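Local coordinates for SusD superfamily protein (Bacteroides fragilis NCTC 9343, PDB 3NQP) that probably binds sugars at the cell surface as an outer-membrane protein of the SusD family, at residues T388-A393 and A403-L408; G397-V402 and T432-A437. One frame throughout, in Å; residues are numbered along the deposited sequence.

From the N-terminal side, helix 382-396 comes first, carrying residues 388-393; a tight turn then leads straight into helix 399-414, whose first turn belongs to contact 2 and whose next turns belong to contact 1. Contact 1 closes the short loop of this hairpin. Contact 2 closes a longer one, reaching past helix 420-423 to residues 432-437 on helix 431-445. The two cross along the chain, because 397-402 lies between the segments of contact 1 while 403-408 lies between those of contact 2. Their centres are about 7 Å apart. Ala393 and Val402 pack together, as do Ile406 and Ala437, which joins helices 382-396, 399-414 and 431-445.

Contact 1. Residues T388-A393 and A403-L408; sequences TLAEIA and AKYINL
Leu389 lays its CB over one face of the Tyr405 ring, and Ala390 beside it meets the root of the same side chain. The CB of Leu389 stands 4.1 Å from the centroid of the Tyr405 ring and 25° off its normal, a CH-pi contact displaced toward the rim at CE2. Leu389 CD1 then reaches past the ring to its phenol end, 3.7 Å from Tyr405 OH. With CG turned beside the backbone N (chi1 -77°), Tyr405 carries its ring across the side of helix 382-396, so that Leu389 meets the face with CB and the hydroxyl end with CD1.

The close-packed side comprises this face under Leu389 together with the ring's root, where Ala390 CB and Tyr405 CB are 3.8 Å apart. The small alanine lets the backbones close to 5.7 Å between Ala390 CA and Tyr405 CA, the nearest approach of the two segments. The other face of the ring is the solvent side: there the aliphatic CE of Lys404 lies 3.8 Å above the ring plane of Tyr405, also toward the rim; this lysine is exposed, and the ring thus separates the buried leucine from a solvent-facing chain. The packing continues beyond the pair: Leu389 also touches Leu236 and Leu240 of helix 228-241, while Ala390 and Ile406 rest on Ile438 of helix 431-445. The buried Glu391, which does not meet 403-408, forms salt bridges with Lys216 and Arg458. Between 388-393 and 403-408 the grip is apolar, made by one aromatic plate and two aliphatic side chains. Such close packing of two helices at an alanine, joined by a short turn, is a helical hairpin, consistent with the TPR-like helical scaffold of the SusD family.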
ATOM      1  N   THR A 388       6.211  -8.236   8.017  1.00 12.82           N
ATOM      2  CA  THR A 388       6.261  -7.227   9.061  1.00 10.13           C
ATOM      3  C   THR A 388       6.843  -7.855  10.370  1.00 13.23           C
ATOM      4  O   THR A 388       7.692  -7.241  11.043  1.00 13.04           O
ATOM      5  CB  THR A 388       4.864  -6.519   9.251  1.00 14.26           C
ATOM      6  OG1 THR A 388       4.352  -6.038   7.983  1.00  9.11           O
ATOM      7  CG2 THR A 388       4.986  -5.334  10.184  1.00 10.80           C
ATOM      8  N   LEU A 389       6.417  -9.076  10.711  1.00 11.53           N
ATOM      9  CA  LEU A 389       6.975  -9.826  11.843  1.00 12.14           C
ATOM     10  C   LEU A 389       8.418 -10.210  11.584  1.00 12.84           C
ATOM     11  O   LEU A 389       9.220 -10.220  12.504  1.00  9.68           O
ATOM     12  CB  LEU A 389       6.133 -11.072  12.125  1.00 13.02           C
ATOM     13  CG  LEU A 389       4.836 -10.811  12.894  1.00 13.05           C
ATOM     14  CD1 LEU A 389       3.881 -11.993  12.858  1.00 12.91           C
ATOM     15  CD2 LEU A 389       5.135 -10.406  14.305  1.00  9.42           C
ATOM     16  N   ALA A 390       8.774 -10.485  10.322  1.00  8.53           N
ATOM     17  CA  ALA A 390      10.182 -10.702   9.979  1.00 11.35           C
ATOM     18  C   ALA A 390      11.049  -9.463  10.314  1.00 13.67           C
ATOM     19  O   ALA A 390      12.179  -9.581  10.834  1.00 13.29           O
ATOM     20  CB  ALA A 390      10.338 -11.093   8.516  1.00 10.75           C
ATOM     21  N   GLU A 391      10.535  -8.282   9.973  1.00 10.16           N
ATOM     22  CA  GLU A 391      11.247  -7.048  10.253  1.00 10.15           C
ATOM     23  C   GLU A 391      11.404  -6.835  11.770  1.00  8.54           C
ATOM     24  O   GLU A 391      12.475  -6.461  12.222  1.00  8.61           O
ATOM     25  CB  GLU A 391      10.544  -5.865   9.606  1.00  6.81           C
ATOM     26  CG  GLU A 391      11.291  -4.551   9.782  1.00  7.12           C
ATOM     27  CD  GLU A 391      10.690  -3.445   8.963  1.00 12.89           C
ATOM     28  OE1 GLU A 391      10.043  -3.788   7.946  1.00  8.08           O
ATOM     29  OE2 GLU A 391      10.872  -2.256   9.345  1.00 15.20           O
ATOM     30  N   ILE A 392      10.359  -7.138  12.551  1.00 12.03           N
ATOM     31  CA  ILE A 392      10.449  -7.059  14.023  1.00 10.63           C
ATOM     32  C   ILE A 392      11.528  -8.045  14.516  1.00 12.57           C
ATOM     33  O   ILE A 392      12.387  -7.679  15.339  1.00 12.86           O
ATOM     34  CB  ILE A 392       9.082  -7.333  14.702  1.00 11.63           C
ATOM     35  CG1 ILE A 392       8.095  -6.177  14.426  1.00 12.52           C
ATOM     36  CG2 ILE A 392       9.276  -7.532  16.198  1.00 10.85           C
ATOM     37  CD1 ILE A 392       6.544  -6.483  14.751  1.00  9.01           C
ATOM     38  N   ALA A 393      11.505  -9.273  13.984  1.00 11.29           N
ATOM     39  CA  ALA A 393      12.501 -10.289  14.300  1.00 12.30           C
ATOM     40  C   ALA A 393      13.928  -9.772  14.061  1.00 11.52           C
ATOM     41  O   ALA A 393      14.829  -9.913  14.910  1.00  9.82           O
ATOM     42  CB  ALA A 393      12.238 -11.615  13.455  1.00  8.35           C
ATOM     43  N   ALA A 403      14.274 -15.692   8.821  1.00 14.11           N
ATOM     44  CA  ALA A 403      14.352 -16.703   7.776  1.00 12.78           C
ATOM     45  C   ALA A 403      13.052 -17.472   7.639  1.00 12.04           C
ATOM     46  O   ALA A 403      12.643 -17.778   6.538  1.00 15.10           O
ATOM     47  CB  ALA A 403      15.505 -17.681   8.074  1.00 16.81           C
ATOM     48  N   LYS A 404      12.437 -17.822   8.762  1.00 12.39           N
ATOM     49  CA  LYS A 404      11.172 -18.549   8.759  1.00 13.25           C
ATOM     50  C   LYS A 404      10.125 -17.802   7.966  1.00 12.05           C
ATOM     51  O   LYS A 404       9.430 -18.374   7.142  1.00 10.46           O
ATOM     52  CB  LYS A 404      10.673 -18.799  10.190  1.00 11.93           C
ATOM     53  CG  LYS A 404       9.299 -19.489  10.348  1.00 13.27           C
ATOM     54  CD  LYS A 404       8.897 -19.610  11.823  1.00 20.10           C
ATOM     55  CE  LYS A 404       8.477 -18.242  12.423  1.00 20.21           C
ATOM     56  NZ  LYS A 404       8.257 -18.300  13.898  1.00 19.64           N
ATOM     57  N   TYR A 405       9.941 -16.537   8.280  1.00  9.78           N
ATOM     58  CA  TYR A 405       8.859 -15.777   7.643  1.00 10.10           C
ATOM     59  C   TYR A 405       9.143 -15.501   6.152  1.00 12.15           C
ATOM     60  O   TYR A 405       8.239 -15.564   5.327  1.00 13.55           O
ATOM     61  CB  TYR A 405       8.662 -14.477   8.389  1.00  8.47           C
ATOM     62  CG  TYR A 405       7.923 -14.663   9.690  1.00 10.92           C
ATOM     63  CD1 TYR A 405       6.643 -15.188   9.702  1.00 15.80           C
ATOM     64  CD2 TYR A 405       8.476 -14.287  10.899  1.00 16.50           C
ATOM     65  CE1 TYR A 405       5.921 -15.323  10.907  1.00 13.83           C
ATOM     66  CE2 TYR A 405       7.756 -14.429  12.101  1.00 14.14           C
ATOM     67  CZ  TYR A 405       6.482 -14.948  12.088  1.00 10.70           C
ATOM     68  OH  TYR A 405       5.777 -15.100  13.278  1.00 14.61           O
ATOM     69  N   ILE A 406      10.391 -15.179   5.809  1.00 12.38           N
ATOM     70  CA  ILE A 406      10.771 -15.040   4.393  1.00 10.68           C
ATOM     71  C   ILE A 406      10.503 -16.323   3.619  1.00 12.19           C
ATOM     72  O   ILE A 406       9.963 -16.287   2.522  1.00 12.39           O
ATOM     73  CB  ILE A 406      12.249 -14.648   4.208  1.00  9.89           C
ATOM     74  CG1 ILE A 406      12.487 -13.213   4.689  1.00 14.10           C
ATOM     75  CG2 ILE A 406      12.679 -14.785   2.716  1.00  9.48           C
ATOM     76  CD1 ILE A 406      14.020 -12.852   4.814  1.00 13.00           C
ATOM     77  N   ASN A 407      10.880 -17.452   4.183  1.00 12.69           N
ATOM     78  CA  ASN A 407      10.690 -18.723   3.494  1.00 13.81           C
ATOM     79  C   ASN A 407       9.235 -19.180   3.397  1.00 13.61           C
ATOM     80  O   ASN A 407       8.875 -19.875   2.442  1.00 13.92           O
ATOM     81  CB  ASN A 407      11.578 -19.806   4.099  1.00 13.61           C
ATOM     82  CG  ASN A 407      13.056 -19.602   3.762  1.00 16.14           C
ATOM     83  OD1 ASN A 407      13.401 -19.242   2.624  1.00 12.90           O
ATOM     84  ND2 ASN A 407      13.941 -19.841   4.750  1.00 14.50           N
ATOM     85  N   LEU A 408       8.397 -18.820   4.362  1.00 12.60           N
ATOM     86  CA  LEU A 408       6.974 -19.053   4.223  1.00 12.47           C
ATOM     87  C   LEU A 408       6.457 -18.369   2.939  1.00 14.05           C
ATOM     88  O   LEU A 408       5.781 -18.988   2.137  1.00 15.77           O
ATOM     89  CB  LEU A 408       6.194 -18.484   5.416  1.00 14.15           C
ATOM     90  CG  LEU A 408       6.069 -19.405   6.620  1.00 16.94           C
ATOM     91  CD1 LEU A 408       5.513 -18.613   7.847  1.00 16.84           C
ATOM     92  CD2 LEU A 408       5.227 -20.660   6.294  1.00 19.68           C
TER

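Contact 2. Residues G397-V402 and T432-A437; sequences GDNAAV and TTNELA
Asn434, with the most surface buried here, projects from helix 431-445 between Val402 and Asn399 on the first turn of helix 399-414. Its CG lies beside the backbone N (chi1 -75°), which brings the amide toward Val402 and Asn399. The oxygen end meets a methyl: Val402 CG1 is 3.6 Å from Asn434 OD1 and also touches its CG. Val402 puts that methyl there because CG1 is anti to its backbone N (chi1 171°), while CG2 faces Ala393 on helix 382-396.

The turn that feeds helix 399-414 is a Schellman motif followed at once by an N-cap: Gly397, with positive phi, ends helix 382-396, and Asp398 starts the next. Asp398 OD1 receives Ala401 N at 3.1 Å, met from above the carboxylate plane, a capping bond that ties the first turn of the helix to its N-cap residue.

Asn434 OD1 also accepts a hydrogen bond from Tyr425 OH, and a water lies 2.7 Å from Asn434 OD1 and 2.9 Å from Asn399 O, placed between the helices. At the nitrogen end, Asn434 ND2 donates to Thr428 O and to Asn394 OD1, so this buried amide is held at both ends and its rotation is fixed. Asn399 approaches across it at about a right angle, the amide planes 27° apart and Asn399 OD1 3.2 Å from Asn434 ND2.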
ATOM      1  N   GLY A 397      16.908  -9.496  16.869  1.00 13.30           N
ATOM      2  CA  GLY A 397      18.005 -10.430  16.708  1.00 13.42           C
ATOM      3  C   GLY A 397      17.591 -11.891  16.498  1.00 14.83           C
ATOM      4  O   GLY A 397      18.429 -12.794  16.636  1.00 12.52           O
ATOM      5  N   ASP A 398      16.312 -12.126  16.194  1.00 12.68           N
ATOM      6  CA  ASP A 398      15.749 -13.475  16.036  1.00 12.66           C
ATOM      7  C   ASP A 398      15.933 -13.860  14.579  1.00 12.89           C
ATOM      8  O   ASP A 398      14.997 -13.864  13.746  1.00  9.37           O
ATOM      9  CB  ASP A 398      14.285 -13.511  16.448  1.00 14.20           C
ATOM     10  CG  ASP A 398      13.725 -14.937  16.592  1.00 14.85           C
ATOM     11  OD1 ASP A 398      14.328 -15.855  16.063  1.00 10.97           O
ATOM     12  OD2 ASP A 398      12.658 -15.089  17.191  1.00 21.88           O
ATOM     13  N   ASN A 399      17.170 -14.171  14.277  1.00 11.36           N
ATOM     14  CA  ASN A 399      17.563 -14.486  12.917  1.00 13.79           C
ATOM     15  C   ASN A 399      16.848 -15.694  12.353  1.00 14.23           C
ATOM     16  O   ASN A 399      16.539 -15.731  11.154  1.00 13.15           O
ATOM     17  CB  ASN A 399      19.078 -14.583  12.846  1.00 14.45           C
ATOM     18  CG  ASN A 399      19.724 -13.278  13.326  1.00 21.44           C
ATOM     19  OD1 ASN A 399      19.292 -12.209  12.910  1.00 17.78           O
ATOM     20  ND2 ASN A 399      20.656 -13.357  14.283  1.00 22.10           N
ATOM     21  N   ALA A 400      16.572 -16.672  13.202  1.00 14.82           N
ATOM     22  CA  ALA A 400      15.844 -17.878  12.773  1.00 12.94           C
ATOM     23  C   ALA A 400      14.422 -17.482  12.353  1.00 12.61           C
ATOM     24  O   ALA A 400      13.936 -17.952  11.332  1.00 11.18           O
ATOM     25  CB  ALA A 400      15.799 -18.931  13.885  1.00 14.97           C
ATOM     26  N   ALA A 401      13.790 -16.560  13.073  1.00  9.73           N
ATOM     27  CA  ALA A 401      12.415 -16.127  12.736  1.00 11.58           C
ATOM     28  C   ALA A 401      12.389 -15.272  11.447  1.00 13.51           C
ATOM     29  O   ALA A 401      11.453 -15.385  10.648  1.00 14.61           O
ATOM     30  CB  ALA A 401      11.709 -15.353  13.927  1.00 12.24           C
ATOM     31  N   VAL A 402      13.422 -14.455  11.221  1.00 10.61           N
ATOM     32  CA  VAL A 402      13.540 -13.705   9.948  1.00 11.88           C
ATOM     33  C   VAL A 402      13.434 -14.670   8.774  1.00 12.75           C
ATOM     34  O   VAL A 402      12.599 -14.504   7.860  1.00 11.47           O
ATOM     35  CB  VAL A 402      14.845 -12.924   9.835  1.00 10.06           C
ATOM     36  CG1 VAL A 402      14.977 -12.372   8.389  1.00  9.04           C
ATOM     37  CG2 VAL A 402      14.891 -11.780  10.884  1.00 14.49           C
ATOM     38  N   THR A 432      22.075  -6.408   8.009  1.00 10.41           N
ATOM     39  CA  THR A 432      21.879  -5.783   6.705  1.00  9.89           C
ATOM     40  C   THR A 432      21.324  -6.810   5.721  1.00 11.27           C
ATOM     41  O   THR A 432      20.416  -6.535   4.929  1.00  8.08           O
ATOM     42  CB  THR A 432      23.188  -5.192   6.149  1.00 13.83           C
ATOM     43  OG1 THR A 432      23.688  -4.173   7.044  1.00 11.63           O
ATOM     44  CG2 THR A 432      22.953  -4.535   4.771  1.00 13.26           C
ATOM     45  N   THR A 433      21.892  -8.006   5.744  1.00 10.54           N
ATOM     46  CA  THR A 433      21.478  -9.026   4.745  1.00  9.18           C
ATOM     47  C   THR A 433      19.999  -9.346   4.992  1.00  9.09           C
ATOM     48  O   THR A 433      19.223  -9.459   4.054  1.00  8.56           O
ATOM     49  CB  THR A 433      22.340 -10.269   4.865  1.00 10.54           C
ATOM     50  OG1 THR A 433      23.696  -9.881   4.714  1.00  9.98           O
ATOM     51  CG2 THR A 433      21.988 -11.381   3.776  1.00  9.75           C
ATOM     52  N   ASN A 434      19.620  -9.503   6.265  1.00 10.43           N
ATOM     53  CA  ASN A 434      18.253  -9.755   6.659  1.00  8.51           C
ATOM     54  C   ASN A 434      17.310  -8.619   6.259  1.00 10.30           C
ATOM     55  O   ASN A 434      16.252  -8.868   5.684  1.00  9.25           O
ATOM     56  CB  ASN A 434      18.124  -9.939   8.167  1.00 13.17           C
ATOM     57  CG  ASN A 434      18.633 -11.300   8.666  1.00 11.33           C
ATOM     58  OD1 ASN A 434      18.567 -12.330   7.969  1.00 13.19           O
ATOM     59  ND2 ASN A 434      19.142 -11.296   9.886  1.00 14.68           N
ATOM     60  N   GLU A 435      17.646  -7.375   6.606  1.00  9.61           N
ATOM     61  CA  GLU A 435      16.771  -6.224   6.254  1.00  8.55           C
ATOM     62  C   GLU A 435      16.554  -6.153   4.744  1.00  8.15           C
ATOM     63  O   GLU A 435      15.429  -5.980   4.268  1.00 10.39           O
ATOM     64  CB  GLU A 435      17.374  -4.910   6.761  1.00  7.53           C
ATOM     65  CG  GLU A 435      16.393  -3.800   6.852  1.00 12.56           C
ATOM     66  CD  GLU A 435      15.645  -3.768   8.181  1.00 11.00           C
ATOM     67  OE1 GLU A 435      15.496  -4.822   8.843  1.00  9.59           O
ATOM     68  OE2 GLU A 435      15.202  -2.676   8.574  1.00 11.77           O
ATOM     69  N   LEU A 436      17.624  -6.300   3.962  1.00 10.98           N
ATOM     70  CA  LEU A 436      17.502  -6.263   2.504  1.00  9.12           C
ATOM     71  C   LEU A 436      16.716  -7.439   1.937  1.00 13.03           C
ATOM     72  O   LEU A 436      15.982  -7.281   0.963  1.00 12.32           O
ATOM     73  CB  LEU A 436      18.856  -6.112   1.831  1.00  9.25           C
ATOM     74  CG  LEU A 436      19.657  -4.833   2.160  1.00  9.72           C
ATOM     75  CD1 LEU A 436      21.094  -4.912   1.627  1.00  8.40           C
ATOM     76  CD2 LEU A 436      18.928  -3.503   1.672  1.00  9.28           C
ATOM     77  N   ALA A 437      16.887  -8.606   2.526  1.00 13.13           N
ATOM     78  CA  ALA A 437      16.123  -9.789   2.144  1.00 11.12           C
ATOM     79  C   ALA A 437      14.615  -9.565   2.371  1.00 11.80           C
ATOM     80  O   ALA A 437      13.794 -10.013   1.560  1.00 13.67           O
ATOM     81  CB  ALA A 437      16.638 -11.050   2.898  1.00 10.94           C
TER
HETATM   82  O   HOH W   1      18.310 -14.824   9.046  1.00 15.76           O